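Local coordinates for protein GlcNAc Inducible Gene 2, GIG2 (Candida albicans, PDB 6AKZ) that binds iron(III) and is probably a cupin-fold oxygenase of the DUF1479 family, made by Candida albicans in response to N-acetylglucosamine, at residues A[86-100]-A[339-353]. Residues are numbered along the deposited sequence; the frame is centred on the assembly and turned at random.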
ATOM      1  N   GLY A  86       8.228  -8.950   0.773  1.00 10.68           N
ATOM      2  CA  GLY A  86       7.326  -7.799   0.789  1.00 11.36           C
ATOM      3  C   GLY A  86       5.869  -8.108   1.049  1.00 11.24           C
ATOM      4  O   GLY A  86       4.981  -7.277   0.792  1.00 12.12           O
ATOM      5  N   CYS A  87       5.539  -9.331   1.485  1.00 12.72           N
ATOM      6  CA  CYS A  87       4.151  -9.724   1.775  1.00 13.08           C
ATOM      7  C   CYS A  87       4.244 -10.737   2.946  1.00 11.99           C
ATOM      8  O   CYS A  87       5.313 -11.296   3.251  1.00 10.99           O
ATOM      9  CB  CYS A  87       3.424 -10.324   0.533  1.00 12.82           C
ATOM     10  SG  CYS A  87       4.420 -11.615  -0.248  1.00 14.03           S
ATOM     11  N   LEU A  88       3.157 -10.896   3.610  1.00 11.68           N
ATOM     12  CA  LEU A  88       3.018 -11.780   4.778  1.00 11.08           C
ATOM     13  C   LEU A  88       1.567 -12.152   4.974  1.00 11.75           C
ATOM     14  O   LEU A  88       0.712 -11.275   4.982  1.00 13.27           O
ATOM     15  CB  LEU A  88       3.526 -11.045   6.020  1.00 11.93           C
ATOM     16  CG  LEU A  88       3.401 -11.815   7.358  1.00 12.35           C
ATOM     17  CD1 LEU A  88       4.229 -13.101   7.394  1.00 13.62           C
ATOM     18  CD2 LEU A  88       3.958 -10.874   8.437  1.00 14.79           C
ATOM     19  N   MET A  89       1.296 -13.421   5.265  1.00 10.71           N
ATOM     20  CA  MET A  89       0.022 -13.887   5.714  1.00 11.62           C
ATOM     21  C   MET A  89       0.170 -14.352   7.173  1.00 11.28           C
ATOM     22  O   MET A  89       1.028 -15.165   7.479  1.00 11.04           O
ATOM     23  CB  MET A  89      -0.490 -15.007   4.810  1.00 12.41           C
ATOM     24  CG  MET A  89      -1.769 -15.734   5.376  1.00 13.98           C
ATOM     25  SD  MET A  89      -2.264 -17.141   4.322  1.00 15.76           S
ATOM     26  CE  MET A  89      -2.821 -16.318   2.899  1.00 16.05           C
ATOM     27  N   ILE A  90      -0.596 -13.767   8.051  1.00 11.47           N
ATOM     28  CA  ILE A  90      -0.614 -14.122   9.486  1.00 10.73           C
ATOM     29  C   ILE A  90      -1.868 -14.874   9.753  1.00 12.84           C
ATOM     30  O   ILE A  90      -3.013 -14.347   9.602  1.00 12.23           O
ATOM     31  CB  ILE A  90      -0.556 -12.860  10.328  1.00 12.05           C
ATOM     32  CG1 ILE A  90       0.632 -11.972   9.952  1.00 13.05           C
ATOM     33  CG2 ILE A  90      -0.573 -13.219  11.818  1.00 12.90           C
ATOM     34  CD1 ILE A  90       0.600 -10.618  10.617  1.00 14.50           C
ATOM     35  N   GLU A  91      -1.742 -16.109  10.145  1.00 13.62           N
ATOM     36  CA  GLU A  91      -2.921 -16.967  10.368  1.00 14.77           C
ATOM     37  C   GLU A  91      -3.524 -16.861  11.770  1.00 15.19           C
ATOM     38  O   GLU A  91      -2.827 -16.554  12.688  1.00 14.60           O
ATOM     39  CB  GLU A  91      -2.556 -18.406  10.061  1.00 17.52           C
ATOM     40  CG  GLU A  91      -2.348 -18.574   8.581  1.00 21.32           C
ATOM     41  CD  GLU A  91      -2.476 -20.010   8.098  1.00 26.27           C
ATOM     42  OE1 GLU A  91      -1.482 -20.705   8.393  1.00 24.03           O
ATOM     43  OE2 GLU A  91      -3.507 -20.389   7.403  1.00 31.31           O
ATOM     44  N   ASN A  92      -4.847 -16.986  11.898  1.00 15.53           N
ATOM     45  CA  ASN A  92      -5.485 -17.159  13.169  1.00 15.55           C
ATOM     46  C   ASN A  92      -5.423 -15.891  14.036  1.00 15.63           C
ATOM     47  O   ASN A  92      -5.266 -15.923  15.252  1.00 16.20           O
ATOM     48  CB  ASN A  92      -4.903 -18.388  13.936  1.00 19.71           C
ATOM     49  CG  ASN A  92      -5.106 -19.732  13.209  1.00 20.58           C
ATOM     50  OD1 ASN A  92      -6.187 -20.076  12.768  1.00 27.78           O
ATOM     51  ND2 ASN A  92      -4.097 -20.523  13.195  1.00 26.08           N
ATOM     52  N   VAL A  93      -5.500 -14.749  13.391  1.00 15.63           N
ATOM     53  CA  VAL A  93      -5.580 -13.466  14.096  1.00 15.66           C
ATOM     54  C   VAL A  93      -6.942 -13.328  14.784  1.00 16.48           C
ATOM     55  O   VAL A  93      -7.019 -12.809  15.888  1.00 17.90           O
ATOM     56  CB  VAL A  93      -5.433 -12.317  13.114  1.00 15.51           C
ATOM     57  CG1 VAL A  93      -5.530 -10.989  13.909  1.00 14.55           C
ATOM     58  CG2 VAL A  93      -4.083 -12.491  12.370  1.00 14.63           C
ATOM     59  N   ILE A  94      -7.999 -13.772  14.131  1.00 15.39           N
ATOM     60  CA  ILE A  94      -9.364 -13.659  14.662  1.00 15.65           C
ATOM     61  C   ILE A  94     -10.024 -15.028  14.598  1.00 17.64           C
ATOM     62  O   ILE A  94      -9.911 -15.717  13.586  1.00 16.21           O
ATOM     63  CB  ILE A  94     -10.215 -12.669  13.854  1.00 14.35           C
ATOM     64  CG1 ILE A  94      -9.569 -11.291  13.714  1.00 14.36           C
ATOM     65  CG2 ILE A  94     -11.632 -12.519  14.449  1.00 15.11           C
ATOM     66  CD1 ILE A  94      -9.384 -10.572  14.975  1.00 15.94           C
ATOM     67  N   ASP A  95     -10.707 -15.404  15.687  1.00 18.79           N
ATOM     68  CA  ASP A  95     -11.530 -16.643  15.703  1.00 21.95           C
ATOM     69  C   ASP A  95     -12.538 -16.701  14.576  1.00 18.53           C
ATOM     70  O   ASP A  95     -13.212 -15.720  14.289  1.00 16.40           O
ATOM     71  CB  ASP A  95     -12.324 -16.758  17.027  1.00 26.15           C
ATOM     72  CG  ASP A  95     -11.454 -17.006  18.220  1.00 37.42           C
ATOM     73  OD1 ASP A  95     -10.442 -17.756  18.106  1.00 50.72           O
ATOM     74  OD2 ASP A  95     -11.767 -16.455  19.313  1.00 49.73           O
ATOM     75  N   VAL A  96     -12.791 -17.904  14.077  1.00 18.87           N
ATOM     76  CA  VAL A  96     -13.741 -18.106  13.002  1.00 21.23           C
ATOM     77  C   VAL A  96     -15.131 -17.701  13.414  1.00 20.32           C
ATOM     78  O   VAL A  96     -15.878 -17.118  12.627  1.00 18.89           O
ATOM     79  CB  VAL A  96     -13.747 -19.571  12.531  1.00 25.82           C
ATOM     80  CG1 VAL A  96     -14.926 -19.857  11.609  1.00 29.89           C
ATOM     81  CG2 VAL A  96     -12.408 -19.917  11.876  1.00 30.69           C
ATOM     82  N   ASP A  97     -15.533 -17.978  14.639  1.00 20.69           N
ATOM     83  CA  ASP A  97     -16.882 -17.591  14.994  1.00 22.39           C
ATOM     84  C   ASP A  97     -17.121 -16.091  14.940  1.00 19.42           C
ATOM     85  O   ASP A  97     -18.201 -15.605  14.548  1.00 17.76           O
ATOM     86  CB  ASP A  97     -17.264 -18.144  16.384  1.00 25.36           C
ATOM     87  CG  ASP A  97     -17.538 -19.664  16.357  1.00 34.84           C
ATOM     88  OD1 ASP A  97     -17.790 -20.271  15.273  1.00 38.56           O
ATOM     89  OD2 ASP A  97     -17.469 -20.260  17.447  1.00 41.93           O
ATOM     90  N   ARG A  98     -16.134 -15.340  15.385  1.00 18.27           N
ATOM     91  CA  ARG A  98     -16.198 -13.899  15.299  1.00 17.71           C
ATOM     92  C   ARG A  98     -16.223 -13.340  13.879  1.00 15.84           C
ATOM     93  O   ARG A  98     -16.952 -12.399  13.522  1.00 15.82           O
ATOM     94  CB  ARG A  98     -14.986 -13.341  16.054  1.00 19.01           C
ATOM     95  CG  ARG A  98     -14.911 -11.839  16.076  1.00 21.10           C
ATOM     96  CD  ARG A  98     -16.156 -11.115  16.479  1.00 25.17           C
ATOM     97  NE  ARG A  98     -16.564 -11.475  17.829  1.00 30.24           N
ATOM     98  CZ  ARG A  98     -17.665 -11.001  18.436  1.00 35.84           C
ATOM     99  NH1 ARG A  98     -18.481 -10.161  17.809  1.00 37.37           N
ATOM    100  NH2 ARG A  98     -17.955 -11.373  19.696  1.00 43.03           N
ATOM    101  N   ILE A  99     -15.428 -13.937  13.042  1.00 14.41           N
ATOM    102  CA  ILE A  99     -15.444 -13.635  11.620  1.00 13.60           C
ATOM    103  C   ILE A  99     -16.795 -13.847  10.979  1.00 14.52           C
ATOM    104  O   ILE A  99     -17.271 -13.006  10.205  1.00 12.93           O
ATOM    105  CB  ILE A  99     -14.383 -14.456  10.850  1.00 14.18           C
ATOM    106  CG1 ILE A  99     -13.010 -14.022  11.226  1.00 12.84           C
ATOM    107  CG2 ILE A  99     -14.584 -14.357   9.340  1.00 13.62           C
ATOM    108  CD1 ILE A  99     -12.566 -12.666  10.762  1.00 13.47           C
ATOM    109  N   ASP A 100     -17.442 -14.960  11.322  1.00 15.26           N
ATOM    110  CA  ASP A 100     -18.764 -15.279  10.786  1.00 15.69           C
ATOM    111  C   ASP A 100     -19.814 -14.243  11.196  1.00 16.92           C
ATOM    112  O   ASP A 100     -20.638 -13.831  10.380  1.00 18.33           O
ATOM    113  CB  ASP A 100     -19.202 -16.674  11.235  1.00 16.73           C
ATOM    114  CG  ASP A 100     -18.253 -17.761  10.769  1.00 18.97           C
ATOM    115  OD1 ASP A 100     -17.259 -17.431  10.088  1.00 18.69           O
ATOM    116  OD2 ASP A 100     -18.500 -18.944  11.083  1.00 22.77           O
ATOM    117  N   PRO A 339      -0.988 -18.152  -0.681  1.00 15.78           N
ATOM    118  CA  PRO A 339      -1.418 -19.446  -0.077  1.00 16.16           C
ATOM    119  C   PRO A 339      -2.899 -19.452   0.215  1.00 15.32           C
ATOM    120  O   PRO A 339      -3.587 -18.409   0.160  1.00 16.28           O
ATOM    121  CB  PRO A 339      -0.499 -19.629   1.170  1.00 17.02           C
ATOM    122  CG  PRO A 339       0.389 -18.431   1.208  1.00 17.35           C
ATOM    123  CD  PRO A 339       0.099 -17.523   0.085  1.00 17.02           C
ATOM    124  N   ASP A 340      -3.421 -20.661   0.399  1.00 16.33           N
ATOM    125  CA  ASP A 340      -4.829 -20.853   0.810  1.00 14.64           C
ATOM    126  C   ASP A 340      -5.152 -19.871   1.950  1.00 12.89           C
ATOM    127  O   ASP A 340      -4.350 -19.683   2.833  1.00 13.92           O
ATOM    128  CB  ASP A 340      -5.067 -22.302   1.276  1.00 15.98           C
ATOM    129  CG  ASP A 340      -4.973 -23.307   0.122  1.00 19.53           C
ATOM    130  OD1 ASP A 340      -4.989 -22.933  -1.111  1.00 18.08           O
ATOM    131  OD2 ASP A 340      -4.861 -24.516   0.477  1.00 20.70           O
ATOM    132  N   VAL A 341      -6.256 -19.178   1.832  1.00 12.58           N
ATOM    133  CA  VAL A 341      -6.685 -18.195   2.828  1.00 14.34           C
ATOM    134  C   VAL A 341      -7.739 -18.844   3.717  1.00 14.37           C
ATOM    135  O   VAL A 341      -8.714 -19.421   3.192  1.00 14.34           O
ATOM    136  CB  VAL A 341      -7.324 -16.990   2.098  1.00 17.90           C
ATOM    137  CG1 VAL A 341      -7.955 -16.015   3.049  1.00 20.58           C
ATOM    138  CG2 VAL A 341      -6.269 -16.312   1.263  1.00 21.50           C
ATOM    139  N   LYS A 342      -7.549 -18.709   5.027  1.00 14.41           N
ATOM    140  CA  LYS A 342      -8.516 -19.112   6.032  1.00 14.80           C
ATOM    141  C   LYS A 342      -9.167 -17.854   6.711  1.00 15.36           C
ATOM    142  O   LYS A 342      -8.536 -16.839   6.952  1.00 11.85           O
ATOM    143  CB  LYS A 342      -7.839 -20.033   7.051  1.00 18.36           C
ATOM    144  CG  LYS A 342      -7.198 -21.286   6.428  1.00 20.45           C
ATOM    145  CD  LYS A 342      -8.259 -22.206   5.875  1.00 25.52           C
ATOM    146  CE  LYS A 342      -7.685 -23.616   5.511  1.00 26.85           C
ATOM    147  NZ  LYS A 342      -7.447 -23.745   4.030  1.00 29.00           N
ATOM    148  N   LYS A 343     -10.423 -17.971   7.053  1.00 16.60           N
ATOM    149  CA  LYS A 343     -11.144 -16.930   7.903  1.00 15.43           C
ATOM    150  C   LYS A 343     -10.297 -16.480   9.081  1.00 15.55           C
ATOM    151  O   LYS A 343      -9.693 -17.302   9.746  1.00 16.84           O
ATOM    152  CB  LYS A 343     -12.442 -17.527   8.478  1.00 16.80           C
ATOM    153  CG  LYS A 343     -13.461 -17.780   7.447  1.00 18.79           C
ATOM    154  CD  LYS A 343     -14.676 -18.475   8.058  1.00 19.66           C
ATOM    155  CE  LYS A 343     -15.719 -18.666   6.969  1.00 20.13           C
ATOM    156  NZ  LYS A 343     -16.950 -19.322   7.505  1.00 23.52           N
ATOM    157  N   GLY A 344     -10.154 -15.189   9.250  1.00 13.67           N
ATOM    158  CA  GLY A 344      -9.395 -14.672  10.366  1.00 14.98           C
ATOM    159  C   GLY A 344      -7.907 -14.580  10.213  1.00 15.46           C
ATOM    160  O   GLY A 344      -7.234 -14.174  11.204  1.00 14.51           O
ATOM    161  N   SER A 345      -7.397 -14.858   9.008  1.00 12.61           N
ATOM    162  CA  SER A 345      -6.040 -14.500   8.629  1.00 14.01           C
ATOM    163  C   SER A 345      -6.026 -13.067   8.135  1.00 15.20           C
ATOM    164  O   SER A 345      -7.022 -12.528   7.707  1.00 12.60           O
ATOM    165  CB  SER A 345      -5.499 -15.361   7.486  1.00 13.57           C
ATOM    166  OG  SER A 345      -5.416 -16.694   7.961  1.00 16.13           O
ATOM    167  N   PHE A 346      -4.862 -12.458   8.263  1.00 12.78           N
ATOM    168  CA  PHE A 346      -4.609 -11.102   7.785  1.00 11.09           C
ATOM    169  C   PHE A 346      -3.498 -11.187   6.772  1.00 10.67           C
ATOM    170  O   PHE A 346      -2.474 -11.827   7.058  1.00 12.72           O
ATOM    171  CB  PHE A 346      -4.317 -10.135   8.904  1.00 11.57           C
ATOM    172  CG  PHE A 346      -4.628  -8.731   8.573  1.00 10.57           C
ATOM    173  CD1 PHE A 346      -3.737  -7.975   7.814  1.00 10.58           C
ATOM    174  CD2 PHE A 346      -5.831  -8.162   8.907  1.00 10.60           C
ATOM    175  CE1 PHE A 346      -4.051  -6.717   7.449  1.00 11.70           C
ATOM    176  CE2 PHE A 346      -6.131  -6.874   8.547  1.00 10.31           C
ATOM    177  CZ  PHE A 346      -5.277  -6.165   7.813  1.00 11.34           C
ATOM    178  N   VAL A 347      -3.660 -10.487   5.630  1.00 10.14           N
ATOM    179  CA  VAL A 347      -2.674 -10.470   4.593  1.00  9.95           C
ATOM    180  C   VAL A 347      -2.178  -9.016   4.425  1.00 10.79           C
ATOM    181  O   VAL A 347      -2.989  -8.115   4.196  1.00 10.36           O
ATOM    182  CB  VAL A 347      -3.164 -11.069   3.275  1.00 10.89           C
ATOM    183  CG1 VAL A 347      -2.249 -10.748   2.098  1.00 11.90           C
ATOM    184  CG2 VAL A 347      -3.401 -12.573   3.434  1.00 11.18           C
ATOM    185  N   PHE A 348      -0.874  -8.853   4.450  1.00  9.72           N
ATOM    186  CA  PHE A 348      -0.180  -7.546   4.235  1.00 10.00           C
ATOM    187  C   PHE A 348       0.682  -7.609   2.980  1.00 11.92           C
ATOM    188  O   PHE A 348       1.355  -8.612   2.713  1.00 10.97           O
ATOM    189  CB  PHE A 348       0.782  -7.242   5.371  1.00 11.27           C
ATOM    190  CG  PHE A 348       0.158  -6.803   6.630  1.00 11.76           C
ATOM    191  CD1 PHE A 348      -0.417  -5.553   6.704  1.00 12.96           C
ATOM    192  CD2 PHE A 348       0.179  -7.625   7.773  1.00 13.98           C
ATOM    193  CE1 PHE A 348      -1.020  -5.067   7.872  1.00 14.29           C
ATOM    194  CE2 PHE A 348      -0.442  -7.145   8.949  1.00 13.18           C
ATOM    195  CZ  PHE A 348      -1.026  -5.883   8.987  1.00 12.20           C
ATOM    196  N   TRP A 349       0.734  -6.526   2.224  1.00 12.04           N
ATOM    197  CA  TRP A 349       1.757  -6.380   1.266  1.00 10.82           C
ATOM    198  C   TRP A 349       2.278  -4.925   1.251  1.00 10.76           C
ATOM    199  O   TRP A 349       1.563  -3.919   1.441  1.00  9.84           O
ATOM    200  CB  TRP A 349       1.412  -6.866  -0.133  1.00 10.11           C
ATOM    201  CG  TRP A 349       0.273  -6.162  -0.828  1.00 12.30           C
ATOM    202  CD1 TRP A 349       0.389  -5.236  -1.806  1.00 12.89           C
ATOM    203  CD2 TRP A 349      -1.131  -6.324  -0.583  1.00 11.43           C
ATOM    204  NE1 TRP A 349      -0.904  -4.763  -2.219  1.00 13.39           N
ATOM    205  CE2 TRP A 349      -1.835  -5.494  -1.529  1.00 12.84           C
ATOM    206  CE3 TRP A 349      -1.879  -7.136   0.288  1.00 12.05           C
ATOM    207  CZ2 TRP A 349      -3.230  -5.457  -1.605  1.00 12.61           C
ATOM    208  CZ3 TRP A 349      -3.299  -7.049   0.245  1.00 14.03           C
ATOM    209  CH2 TRP A 349      -3.944  -6.234  -0.676  1.00 13.19           C
ATOM    210  N   HIS A 350       3.567  -4.832   1.000  1.00 10.26           N
ATOM    211  CA  HIS A 350       4.283  -3.531   0.862  1.00 11.02           C
ATOM    212  C   HIS A 350       3.695  -2.667  -0.245  1.00 11.32           C
ATOM    213  O   HIS A 350       3.232  -3.148  -1.268  1.00 11.07           O
ATOM    214  CB  HIS A 350       5.774  -3.729   0.639  1.00 10.72           C
ATOM    215  CG  HIS A 350       6.607  -2.514   0.865  1.00 10.33           C
ATOM    216  ND1 HIS A 350       6.857  -1.586  -0.117  1.00 11.49           N
ATOM    217  CD2 HIS A 350       7.381  -2.159   1.915  1.00 11.49           C
ATOM    218  CE1 HIS A 350       7.693  -0.671   0.334  1.00 12.44           C
ATOM    219  NE2 HIS A 350       8.022  -0.995   1.577  1.00 12.71           N
ATOM    220  N   CYS A 351       3.601  -1.366   0.013  1.00 12.18           N
ATOM    221  CA  CYS A 351       3.056  -0.438  -0.951  1.00 13.90           C
ATOM    222  C   CYS A 351       3.718  -0.486  -2.322  1.00 13.24           C
ATOM    223  O   CYS A 351       3.122  -0.077  -3.309  1.00 16.66           O
ATOM    224  CB  CYS A 351       3.039   1.016  -0.391  1.00 16.90           C
ATOM    225  SG  CYS A 351       4.692   1.602   0.059  1.00 17.75           S
ATOM    226  N   ASP A 352       4.923  -0.993  -2.395  1.00 12.27           N
ATOM    227  CA  ASP A 352       5.651  -1.137  -3.668  1.00 12.05           C
ATOM    228  C   ASP A 352       5.602  -2.542  -4.246  1.00 12.26           C
ATOM    229  O   ASP A 352       6.423  -2.859  -5.144  1.00 13.59           O
ATOM    230  CB  ASP A 352       7.098  -0.683  -3.521  1.00 12.23           C
ATOM    231  CG  ASP A 352       7.291   0.845  -3.590  1.00 12.39           C
ATOM    232  OD1 ASP A 352       6.305   1.595  -3.890  1.00 10.99           O
ATOM    233  OD2 ASP A 352       8.427   1.283  -3.192  1.00 13.64           O
ATOM    234  N   LEU A 353       4.724  -3.433  -3.733  1.00 10.44           N
ATOM    235  CA  LEU A 353       4.713  -4.784  -4.259  1.00 10.43           C
ATOM    236  C   LEU A 353       3.719  -4.931  -5.441  1.00 10.21           C
ATOM    237  O   LEU A 353       2.519  -4.523  -5.371  1.00 10.91           O
ATOM    238  CB  LEU A 353       4.330  -5.772  -3.166  1.00 10.23           C
ATOM    239  CG  LEU A 353       4.869  -7.147  -3.428  1.00 10.14           C
ATOM    240  CD1 LEU A 353       6.377  -7.159  -3.214  1.00 11.20           C
ATOM    241  CD2 LEU A 353       4.252  -8.241  -2.570  1.00 11.43           C
TER
HETATM  242  O   HOH W   1      -4.788 -18.364   5.989  1.00 14.37           O
HETATM  243  O   HOH W   2      -2.526 -21.521   4.267  1.00 28.25           O
HETATM  244  O   HOH W   3      -6.709 -18.037   9.985  1.00 18.09           O
HETATM  245  O   HOH W   4     -18.031 -21.378   9.799  1.00 36.50           O
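Leu88 and Phe348 exchange two backbone hydrogen bonds, as do Ile90 and Phe346, and these pairs join strands 87-91 and 346-350 antiparallel, with axes 4.7 Å apart. Beyond the first pair, His350 N donates to Gly86 O at 2.8 Å; Gly86, with its positive phi, turns the chain out of helix 76-85 into the strand. Past the other end, Ile94 N reaches a lone pair of Gly344 O at 3.1 Å. Gly344 lies in the type II turn Lys342-Ser345, where its backbone angles and the nearby Ile94 O suit a residue without a side chain. Lys343 stretches extended beyond CG from this turn along helix 96-112, past Val96 and Ile99, its NZ meeting Asp100 OD1 at 3.2 Å from above the carboxylate plane (43° out of it), a salt bridge at the surface. One water links Glu91 OE2 to Ser345 OG and Lys342 N, binding the carboxylate to the turn indirectly.

On the face of Met89 and Val347, the unbranched methionine bends at its last torsion (chi3 -69°), which brings CE 3.8 Å from both Val341 CG2 and Val347 CG2, with Pro339 alongside. On the face of Leu88 and Ile90, Ile90 CD1 abuts the edge of the Phe348 ring, 4.0 Å from CE2, while Phe346 CE1 sits above one face of that ring, offset toward its rim; helix 143-153 packs against both phenylalanines. Trp349, on the Met89 face, approaches the iron ligand His355. The two strands are neighbours in the main sheet of the chain, consistent with the cupin-type fold of this family, and 346-350 runs just ahead of the iron-binding His355.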